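Local coordinates for protein putative hydrolase (Acinetobacter sp. NBRC 100985, PDB 4XUK) that probably hydrolyses organophosphate triesters and lactones with a pair of zinc ions, as a member of the metallo-beta-lactamase superfamily, at residues Phe227-Pro230 with Glu231-Ile234; Asp237-Pro240 with Lys241-Val244. The protein carries 2 engineered substitutions. One frame throughout, in Å; residues are numbered along the deposited sequence.

Contact 1. Residues Phe227-Pro230 with Glu231-Ile234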
# COMPACT_ATOMS: atom_id res chain seq x y z
N PHE A 227 -16.59 -4.35 2.10
CA PHE A 227 -16.76 -3.20 1.22
C PHE A 227 -17.70 -3.52 0.06
O PHE A 227 -18.63 -2.75 -0.21
CB PHE A 227 -15.41 -2.64 0.74
CG PHE A 227 -14.78 -1.67 1.71
CD1 PHE A 227 -14.19 -2.12 2.89
CD2 PHE A 227 -14.79 -0.30 1.46
CE1 PHE A 227 -13.62 -1.23 3.80
CE2 PHE A 227 -14.22 0.60 2.37
CZ PHE A 227 -13.63 0.13 3.53
N ASP A 228 -17.49 -4.65 -0.61
CA ASP A 228 -18.42 -5.08 -1.66
C ASP A 228 -19.79 -5.41 -1.08
O ASP A 228 -20.82 -5.15 -1.70
CB ASP A 228 -17.87 -6.32 -2.40
CG ASP A 228 -16.66 -6.00 -3.26
OD1 ASP A 228 -15.98 -4.98 -3.01
OD2 ASP A 228 -16.37 -6.80 -4.18
N ARG A 229 -19.81 -5.97 0.13
CA ARG A 229 -21.06 -6.30 0.80
C ARG A 229 -21.07 -5.74 2.22
O ARG A 229 -20.93 -6.49 3.19
CB ARG A 229 -21.23 -7.82 0.84
CG ARG A 229 -22.66 -8.26 1.11
CD ARG A 229 -23.46 -8.32 -0.19
NE ARG A 229 -22.94 -9.37 -1.05
CZ ARG A 229 -23.53 -10.54 -1.24
NH1 ARG A 229 -24.70 -10.81 -0.66
NH2 ARG A 229 -22.97 -11.44 -2.04
N PRO A 230 -21.26 -4.42 2.36
CA PRO A 230 -21.10 -3.76 3.67
C PRO A 230 -22.09 -4.25 4.74
O PRO A 230 -21.85 -4.03 5.92
CB PRO A 230 -21.36 -2.28 3.36
CG PRO A 230 -22.15 -2.27 2.11
CD PRO A 230 -21.66 -3.46 1.31
N GLU A 231 -23.15 -4.92 4.35
CA GLU A 231 -24.13 -5.51 5.27
C GLU A 231 -23.64 -6.75 5.99
O GLU A 231 -24.27 -7.24 6.83
CB GLU A 231 -25.43 -5.76 4.54
CG GLU A 231 -25.32 -6.84 3.52
CD GLU A 231 -25.00 -6.37 2.09
OE1 GLU A 231 -25.54 -6.99 1.18
OE2 GLU A 231 -24.23 -5.43 1.88
N THR A 232 -22.44 -7.19 5.67
CA THR A 232 -21.88 -8.41 6.24
C THR A 232 -21.28 -8.19 7.63
O THR A 232 -20.28 -7.48 7.78
CB THR A 232 -20.76 -8.96 5.33
OG1 THR A 232 -21.24 -9.09 3.98
CG2 THR A 232 -20.26 -10.31 5.83
N ALA A 233 -21.86 -8.80 8.65
CA ALA A 233 -21.30 -8.70 9.99
C ALA A 233 -20.11 -9.66 10.16
O ALA A 233 -19.85 -10.50 9.30
CB ALA A 233 -22.37 -8.96 11.04
N ILE A 234 -19.40 -9.54 11.28
CA ILE A 234 -18.34 -10.49 11.59
C ILE A 234 -18.57 -11.03 12.99
O ILE A 234 -19.19 -10.34 13.82
CB ILE A 234 -16.93 -9.85 11.44
CG1 ILE A 234 -15.85 -10.94 11.46
CG2 ILE A 234 -16.71 -8.76 12.49
CD1 ILE A 234 -14.50 -10.46 10.95
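R229 and T232 close a type I beta turn, R229-P230-E231-T232, that leads the chain out of the short helix 225-228. Two bonds from T232 end on R229 O. T232 N reaches it at 3.0 Å, the usual bond of such a turn, and T232 OG1 donates to the same R229 O at 2.7 Å, lying in the carbonyl plane on a lone pair, whereas the amide comes from 35° outside it. The threonine hydroxyl can do this because it sits beside its own backbone N (chi1 -52°), so hydroxyl and amide face the same acceptor. Followed outward, R229 starts with CB 3.4 Å from T232 OG1; CG lies 3.3 Å from that hydroxyl. Further along, CD and NE come near the side chain of E231, but the place of that carboxylate is doubtful and no salt bridge is made. The tip turns to another partner, NH2 bonding Q38 OE1 of helix 36-45. On the other side of the turn, P230 is buried against Y282 of a loop and L248 of helix 240-257, and P230 O accepts a hydrogen bond from R247 NH1.

Contact 2. Residues Asp237-Pro240 with Lys241-Val244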
# COMPACT_ATOMS: atom_id res chain seq x y z
N ASP A 237 -18.16 -9.03 16.35
CA ASP A 237 -19.13 -8.03 16.78
C ASP A 237 -19.93 -8.56 17.97
O ASP A 237 -20.44 -9.68 17.93
CB ASP A 237 -20.10 -7.68 15.64
CG ASP A 237 -19.42 -6.95 14.49
OD1 ASP A 237 -18.37 -6.31 14.71
OD2 ASP A 237 -19.94 -7.00 13.35
N ILE A 238 -20.04 -7.78 19.04
CA ILE A 238 -20.87 -8.20 20.18
C ILE A 238 -22.36 -8.04 19.83
O ILE A 238 -23.19 -8.91 20.15
CB ILE A 238 -20.51 -7.45 21.48
CG1 ILE A 238 -19.13 -7.89 21.97
CG2 ILE A 238 -21.55 -7.71 22.56
CD1 ILE A 238 -18.57 -7.07 23.10
N ASP A 239 -22.69 -6.95 19.16
CA ASP A 239 -24.03 -6.79 18.59
C ASP A 239 -23.88 -6.62 17.08
O ASP A 239 -23.71 -5.49 16.60
CB ASP A 239 -24.74 -5.59 19.21
CG ASP A 239 -26.19 -5.45 18.75
OD1 ASP A 239 -26.57 -5.95 17.67
OD2 ASP A 239 -26.97 -4.81 19.49
N PRO A 240 -23.95 -7.73 16.33
CA PRO A 240 -23.74 -7.68 14.88
C PRO A 240 -24.75 -6.82 14.13
O PRO A 240 -24.37 -6.16 13.16
CB PRO A 240 -23.86 -9.15 14.45
CG PRO A 240 -24.42 -9.88 15.63
CD PRO A 240 -24.00 -9.11 16.84
N LYS A 241 -25.99 -6.83 14.55
CA LYS A 241 -26.95 -6.01 13.90
C LYS A 241 -26.66 -4.54 14.03
O LYS A 241 -26.69 -3.84 13.08
CB LYS A 241 -28.37 -6.30 14.36
CG LYS A 241 -29.29 -6.60 13.22
CD LYS A 241 -28.78 -7.74 12.32
CE LYS A 241 -27.70 -7.36 11.29
NZ LYS A 241 -28.15 -7.02 9.95
N LYS A 242 -26.39 -4.10 15.23
CA LYS A 242 -26.04 -2.72 15.52
C LYS A 242 -24.74 -2.33 14.81
O LYS A 242 -24.59 -1.20 14.34
CB LYS A 242 -25.92 -2.57 17.04
CG LYS A 242 -25.44 -1.22 17.55
CD LYS A 242 -26.53 -0.17 17.50
CE LYS A 242 -26.22 0.98 18.45
NZ LYS A 242 -26.54 0.64 19.88
N ALA A 243 -23.79 -3.26 14.73
CA ALA A 243 -22.49 -2.97 14.08
C ALA A 243 -22.64 -2.78 12.58
O ALA A 243 -21.92 -1.96 11.97
CB ALA A 243 -21.48 -4.06 14.39
N VAL A 244 -23.54 -3.54 11.98
CA VAL A 244 -23.86 -3.35 10.56
C VAL A 244 -24.51 -1.99 10.35
O VAL A 244 -24.13 -1.25 9.44
CB VAL A 244 -24.79 -4.48 10.03
CG1 VAL A 244 -25.36 -4.12 8.68
CG2 VAL A 244 -24.02 -5.79 9.95
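The backbone passes from an extended D239 straight into helical geometry at P240, forming the N-terminal cap and first turn of helix 240-257. Two main-chain bonds set the helical spacing: A243 N to D239 O at 2.9 Å, and V244 N to P240 O at 3.0 Å. D239 is the N-cap. With CG anti to the backbone N (chi1 -175°), its carboxylate swings over the start of the helix, and OD1 accepts from K242 N at 3.1 Å. The N-H points almost straight at the oxygen (174°), yet it meets OD1 from above the carboxylate plane, 65° out of it. The negative charge of D239 at this end would probably suit the helix dipole. The same carboxylate lies against the beginning of the K242 side chain, with D239 CG 3.4 Å from K242 CB, while the lysine amine ends farther off, opposite in charge but not in contact.

P240 occupies the first helical position, where its lack of an N-H costs no helical bond, and its ring packs on K32. On the buried side, the methyl of A243 touches both D239 O and the D237 carboxylate. D237 has its main partner in H197, a zinc ligand: OD1 bonds ND1 of that imidazole, a second-shell link consistent with orienting the ring toward the metal. The other carboxylate oxygen, D237 OD2, which also takes a weak hydrogen bond from I234 N, rests 3.5 Å from A243 CB.

Overall arrangement
Contacts 1 and 2 follow one another along the chain, the first leaving helix 225-228 and the second starting helix 240-257, with centres about 11 Å apart. Each mixes buried and exposed residues. In 227-234 a carbonyl gathers a hydroxyl and an amide to reverse the chain; in 237-244 a carboxylate caps a helix whose own bonds then take over. Contact 2 comes closer to the zinc site, the D237 side chain lying about 7 Å from a zinc ion, whereas contact 1 is a hydrogen-bonded turn. They meet directly where A233 packs on P240 and V244, joining the loop to the first turn of the helix.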